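Putative modification methylase (Thermus thermophilus, PDB 2ZIG) probably transfers a methyl group from S-adenosylmethionine to the N4 amino nitrogen of cytosine in DNA, as a member of the N4/N6 DNA methyltransferase family. Local coordinates at residues B[128-139]-B[165-176]. Residues are numbered along the deposited sequence; the frame is centred on the assembly and turned at random.
Sequences FDNLNPIIWHKH and TEIEYILMQRKP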
loop_
_atom_site.group_PDB
_atom_site.type_symbol
_atom_site.label_atom_id
_atom_site.label_comp_id
_atom_site.label_asym_id
_atom_site.label_seq_id
_atom_site.Cartn_x
_atom_site.Cartn_y
_atom_site.Cartn_z
ATOM N N PHE B 128 9.366 13.915 3.201
ATOM C CA PHE B 128 9.566 13.093 2.008
ATOM C C PHE B 128 8.473 13.265 0.954
ATOM O O PHE B 128 7.316 13.516 1.288
ATOM C CB PHE B 128 9.611 11.615 2.409
ATOM C CG PHE B 128 10.923 11.178 2.979
ATOM C CD1 PHE B 128 12.026 11.001 2.151
ATOM C CD2 PHE B 128 11.060 10.951 4.342
ATOM C CE1 PHE B 128 13.249 10.604 2.672
ATOM C CE2 PHE B 128 12.280 10.553 4.870
ATOM C CZ PHE B 128 13.377 10.378 4.032
ATOM N N ASP B 129 8.845 13.133 -0.318
ATOM C CA ASP B 129 7.865 13.198 -1.403
ATOM C C ASP B 129 7.487 11.752 -1.647
ATOM O O ASP B 129 8.348 10.930 -1.958
ATOM C CB ASP B 129 8.463 13.730 -2.708
ATOM C CG ASP B 129 8.431 15.229 -2.801
ATOM O OD1 ASP B 129 7.461 15.836 -2.313
ATOM O OD2 ASP B 129 9.372 15.799 -3.387
ATOM N N ASN B 130 6.216 11.422 -1.517
ATOM C CA ASN B 130 5.831 10.046 -1.756
ATOM C C ASN B 130 5.773 9.704 -3.243
ATOM O O ASN B 130 5.199 10.437 -4.039
ATOM C CB ASN B 130 4.479 9.747 -1.107
ATOM C CG ASN B 130 3.995 8.352 -1.416
ATOM O OD1 ASN B 130 3.148 8.162 -2.284
ATOM N ND2 ASN B 130 4.548 7.361 -0.721
ATOM N N LEU B 131 6.390 8.589 -3.605
ATOM C CA LEU B 131 6.377 8.101 -4.974
ATOM C C LEU B 131 5.577 6.790 -4.944
ATOM O O LEU B 131 5.288 6.254 -3.867
ATOM C CB LEU B 131 7.805 7.844 -5.454
ATOM C CG LEU B 131 8.556 8.951 -6.223
ATOM C CD1 LEU B 131 8.161 10.328 -5.742
ATOM C CD2 LEU B 131 10.059 8.724 -6.076
ATOM N N ASN B 132 5.208 6.278 -6.110
ATOM C CA ASN B 132 4.457 5.039 -6.146
ATOM C C ASN B 132 5.315 3.871 -5.681
ATOM O O ASN B 132 6.476 3.741 -6.057
ATOM C CB ASN B 132 3.929 4.760 -7.555
ATOM C CG ASN B 132 2.533 5.294 -7.757
ATOM O OD1 ASN B 132 1.728 5.296 -6.829
ATOM N ND2 ASN B 132 2.231 5.736 -8.968
ATOM N N PRO B 133 4.756 3.008 -4.840
ATOM C CA PRO B 133 5.575 1.884 -4.395
ATOM C C PRO B 133 5.569 0.849 -5.490
ATOM O O PRO B 133 4.832 0.978 -6.470
ATOM C CB PRO B 133 4.821 1.381 -3.175
ATOM C CG PRO B 133 3.404 1.560 -3.620
ATOM C CD PRO B 133 3.422 2.962 -4.220
ATOM N N ILE B 134 6.404 -0.167 -5.316
ATOM C CA ILE B 134 6.455 -1.287 -6.235
ATOM C C ILE B 134 5.926 -2.456 -5.391
ATOM O O ILE B 134 6.268 -2.587 -4.207
ATOM C CB ILE B 134 7.892 -1.583 -6.714
ATOM C CG1 ILE B 134 8.318 -0.540 -7.756
ATOM C CG2 ILE B 134 7.962 -2.989 -7.316
ATOM C CD1 ILE B 134 9.778 -0.651 -8.196
ATOM N N ILE B 135 5.065 -3.270 -5.994
ATOM C CA ILE B 135 4.486 -4.409 -5.311
ATOM C C ILE B 135 5.347 -5.634 -5.538
ATOM O O ILE B 135 5.528 -6.072 -6.665
ATOM C CB ILE B 135 3.063 -4.735 -5.822
ATOM C CG1 ILE B 135 2.135 -3.543 -5.589
ATOM C CG2 ILE B 135 2.522 -5.989 -5.100
ATOM C CD1 ILE B 135 2.214 -2.979 -4.180
ATOM N N TRP B 136 5.885 -6.185 -4.463
ATOM C CA TRP B 136 6.689 -7.378 -4.596
ATOM C C TRP B 136 5.799 -8.594 -4.407
ATOM O O TRP B 136 5.439 -8.931 -3.279
ATOM C CB TRP B 136 7.804 -7.390 -3.553
ATOM C CG TRP B 136 8.605 -8.661 -3.560
ATOM C CD1 TRP B 136 8.836 -9.492 -4.630
ATOM C CD2 TRP B 136 9.330 -9.217 -2.459
ATOM N NE1 TRP B 136 9.663 -10.524 -4.254
ATOM C CE2 TRP B 136 9.979 -10.380 -2.928
ATOM C CE3 TRP B 136 9.495 -8.840 -1.118
ATOM C CZ2 TRP B 136 10.779 -11.173 -2.101
ATOM C CZ3 TRP B 136 10.294 -9.629 -0.296
ATOM C CH2 TRP B 136 10.924 -10.782 -0.793
ATOM N N HIS B 137 5.435 -9.246 -5.509
ATOM C CA HIS B 137 4.604 -10.437 -5.423
ATOM C C HIS B 137 5.558 -11.548 -5.022
ATOM O O HIS B 137 6.162 -12.221 -5.855
ATOM C CB HIS B 137 3.933 -10.744 -6.761
ATOM C CG HIS B 137 2.757 -11.660 -6.635
ATOM N ND1 HIS B 137 1.979 -12.028 -7.711
ATOM C CD2 HIS B 137 2.216 -12.268 -5.554
ATOM C CE1 HIS B 137 1.007 -12.822 -7.296
ATOM N NE2 HIS B 137 1.129 -12.983 -5.992
ATOM N N LYS B 138 5.691 -11.679 -3.713
ATOM C CA LYS B 138 6.572 -12.624 -3.049
ATOM C C LYS B 138 6.156 -14.067 -3.285
ATOM O O LYS B 138 6.929 -14.866 -3.808
ATOM C CB LYS B 138 6.547 -12.315 -1.547
ATOM C CG LYS B 138 7.786 -12.662 -0.747
ATOM C CD LYS B 138 7.580 -12.237 0.713
ATOM C CE LYS B 138 8.789 -12.538 1.594
ATOM N NZ LYS B 138 9.091 -13.995 1.722
ATOM N N HIS B 139 4.926 -14.386 -2.897
ATOM C CA HIS B 139 4.395 -15.738 -3.020
ATOM C C HIS B 139 3.313 -15.846 -4.080
ATOM O O HIS B 139 2.148 -15.541 -3.825
ATOM C CB HIS B 139 3.836 -16.192 -1.669
ATOM C CG HIS B 139 4.789 -16.010 -0.529
ATOM N ND1 HIS B 139 4.504 -15.217 0.563
ATOM C CD2 HIS B 139 6.030 -16.512 -0.314
ATOM C CE1 HIS B 139 5.526 -15.238 1.400
ATOM N NE2 HIS B 139 6.465 -16.017 0.891
ATOM N N THR B 165 -1.502 -13.715 2.614
ATOM C CA THR B 165 -0.541 -12.722 2.165
ATOM C C THR B 165 0.405 -13.205 1.076
ATOM O O THR B 165 1.139 -14.171 1.255
ATOM C CB THR B 165 0.297 -12.228 3.333
ATOM O OG1 THR B 165 -0.575 -11.772 4.371
ATOM C CG2 THR B 165 1.194 -11.091 2.892
ATOM N N GLU B 166 0.406 -12.515 -0.055
ATOM C CA GLU B 166 1.288 -12.880 -1.154
ATOM C C GLU B 166 2.252 -11.749 -1.487
ATOM O O GLU B 166 3.128 -11.921 -2.325
ATOM C CB GLU B 166 0.476 -13.175 -2.409
ATOM C CG GLU B 166 -0.500 -14.309 -2.280
ATOM C CD GLU B 166 -1.463 -14.351 -3.438
ATOM O OE1 GLU B 166 -1.042 -14.040 -4.571
ATOM O OE2 GLU B 166 -2.640 -14.702 -3.222
ATOM N N ILE B 167 2.105 -10.603 -0.833
ATOM C CA ILE B 167 2.944 -9.460 -1.176
ATOM C C ILE B 167 3.613 -8.683 -0.049
ATOM O O ILE B 167 3.299 -8.835 1.131
ATOM C CB ILE B 167 2.117 -8.411 -1.968
ATOM C CG1 ILE B 167 1.067 -7.788 -1.031
ATOM C CG2 ILE B 167 1.422 -9.072 -3.175
ATOM C CD1 ILE B 167 0.319 -6.583 -1.588
ATOM N N GLU B 168 4.541 -7.828 -0.467
ATOM C CA GLU B 168 5.238 -6.902 0.406
ATOM C C GLU B 168 5.286 -5.612 -0.401
ATOM O O GLU B 168 5.152 -5.636 -1.626
ATOM C CB GLU B 168 6.637 -7.390 0.759
ATOM C CG GLU B 168 6.610 -8.405 1.877
ATOM C CD GLU B 168 7.973 -8.671 2.443
ATOM O OE1 GLU B 168 8.764 -7.709 2.547
ATOM O OE2 GLU B 168 8.246 -9.837 2.798
ATOM N N TYR B 169 5.461 -4.491 0.281
ATOM C CA TYR B 169 5.458 -3.200 -0.381
ATOM C C TYR B 169 6.841 -2.571 -0.449
ATOM O O TYR B 169 7.568 -2.546 0.535
ATOM C CB TYR B 169 4.514 -2.253 0.366
ATOM C CG TYR B 169 3.123 -2.810 0.588
ATOM C CD1 TYR B 169 2.085 -2.535 -0.301
ATOM C CD2 TYR B 169 2.856 -3.642 1.670
ATOM C CE1 TYR B 169 0.802 -3.084 -0.112
ATOM C CE2 TYR B 169 1.590 -4.192 1.868
ATOM C CZ TYR B 169 0.569 -3.909 0.973
ATOM O OH TYR B 169 -0.678 -4.460 1.177
ATOM N N ILE B 170 7.210 -2.072 -1.621
ATOM C CA ILE B 170 8.503 -1.421 -1.738
ATOM C C ILE B 170 8.192 0.053 -1.825
ATOM O O ILE B 170 7.882 0.565 -2.890
ATOM C CB ILE B 170 9.282 -1.886 -2.982
ATOM C CG1 ILE B 170 9.543 -3.392 -2.883
ATOM C CG2 ILE B 170 10.627 -1.150 -3.065
ATOM C CD1 ILE B 170 10.251 -3.981 -4.099
ATOM N N LEU B 171 8.242 0.710 -0.668
ATOM C CA LEU B 171 7.957 2.135 -0.550
ATOM C C LEU B 171 9.077 2.985 -1.124
ATOM O O LEU B 171 10.249 2.680 -0.955
ATOM C CB LEU B 171 7.732 2.489 0.917
ATOM C CG LEU B 171 6.666 1.624 1.603
ATOM C CD1 LEU B 171 6.579 1.971 3.086
ATOM C CD2 LEU B 171 5.332 1.850 0.924
ATOM N N MET B 172 8.701 4.058 -1.806
ATOM C CA MET B 172 9.663 4.963 -2.416
ATOM C C MET B 172 9.437 6.362 -1.847
ATOM O O MET B 172 8.406 6.991 -2.102
ATOM C CB MET B 172 9.464 4.977 -3.931
ATOM C CG MET B 172 9.476 3.598 -4.576
ATOM S SD MET B 172 11.127 3.024 -4.962
ATOM C CE MET B 172 10.765 1.568 -5.952
ATOM N N GLN B 173 10.406 6.835 -1.071
ATOM C CA GLN B 173 10.316 8.147 -0.454
ATOM C C GLN B 173 11.490 8.999 -0.905
ATOM O O GLN B 173 12.633 8.744 -0.527
ATOM C CB GLN B 173 10.306 7.993 1.061
ATOM C CG GLN B 173 9.146 7.138 1.556
ATOM C CD GLN B 173 7.807 7.733 1.194
ATOM O OE1 GLN B 173 6.984 7.096 0.531
ATOM N NE2 GLN B 173 7.577 8.971 1.627
ATOM N N ARG B 174 11.196 10.014 -1.713
ATOM C CA ARG B 174 12.229 10.890 -2.252
ATOM C C ARG B 174 12.415 12.191 -1.494
ATOM O O ARG B 174 11.447 12.825 -1.080
ATOM C CB ARG B 174 11.920 11.205 -3.720
ATOM C CG ARG B 174 13.006 11.985 -4.443
ATOM C CD ARG B 174 12.793 11.963 -5.952
ATOM N NE ARG B 174 11.553 12.624 -6.351
ATOM C CZ ARG B 174 11.045 12.587 -7.581
ATOM N NH1 ARG B 174 9.912 13.217 -7.857
ATOM N NH2 ARG B 174 11.664 11.912 -8.539
ATOM N N LYS B 175 13.675 12.576 -1.307
ATOM C CA LYS B 175 13.991 13.825 -0.632
ATOM C C LYS B 175 13.979 14.898 -1.706
ATOM O O LYS B 175 14.806 14.879 -2.616
ATOM C CB LYS B 175 15.379 13.781 0.008
ATOM C CG LYS B 175 15.801 15.130 0.599
ATOM C CD LYS B 175 17.180 15.079 1.225
ATOM C CE LYS B 175 17.541 16.420 1.840
ATOM N NZ LYS B 175 18.873 16.392 2.501
ATOM N N PRO B 176 13.040 15.845 -1.623
ATOM C CA PRO B 176 12.968 16.908 -2.625
ATOM C C PRO B 176 14.220 17.775 -2.580
ATOM O O PRO B 176 15.126 17.524 -1.786
ATOM C CB PRO B 176 11.716 17.672 -2.215
ATOM C CG PRO B 176 11.739 17.549 -0.738
ATOM C CD PRO B 176 12.094 16.096 -0.524
HETATM O O HOH W 1 6.006 4.694 -1.721
HETATM O O HOH W 2 5.052 9.443 1.899
#
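Asp129 and Arg174, Ile134 and Ile170, and Trp136 and Glu168 exchange paired backbone hydrogen bonds, zipping strands 129-137 and 167-174 into an antiparallel ladder; their axes run at 156°. Leu131 N still bonds Met172 O, but water 1 stands between the other two atoms of that pair, accepting from Met172 N (2.8 Å) and lying 2.7 Å from Leu131 O. At Asn132-Pro133 the register slips by one residue on strand 129-137.

Among side-chain polar bonds, Asn130 ND2 meets a lone pair of Gln173 OE1 at 2.8 Å, the two amide planes turned 34° apart. The bend of Gln173 at chi2 (-61°) turns its amide toward Asn130 and Phe128, and its NE2 donates to water 2 at 2.6 Å. At the far end, Glu166 OE1 takes His137 NE2 in the imidazole plane through its anti lone pair (2.8 Å), while Glu166 O receives His139 N.

On the face of Leu131, Ile134, Ile170 and Met172, Ile134 CD1 presses on Met172 CE at a tight 3.3 Å, and Leu131 CD1 lies over one face of the Arg174 guanidinium. On the other, Ile135 CG2 touches Ile167 CG2 (3.8 Å), its CD1 reaching Tyr169 CD1.

Strand 204-205 flanks 129-137 and strand 91-97 flanks 167-174, within the mixed sheet of the Rossmann-like methyltransferase domain. Helix 115-125 covers Leu171 and Gln173, with His116 stacked on Tyr169, and the second subunit packs its own Tyr169 on Pro133 and pairs its Arg109 with Asp129.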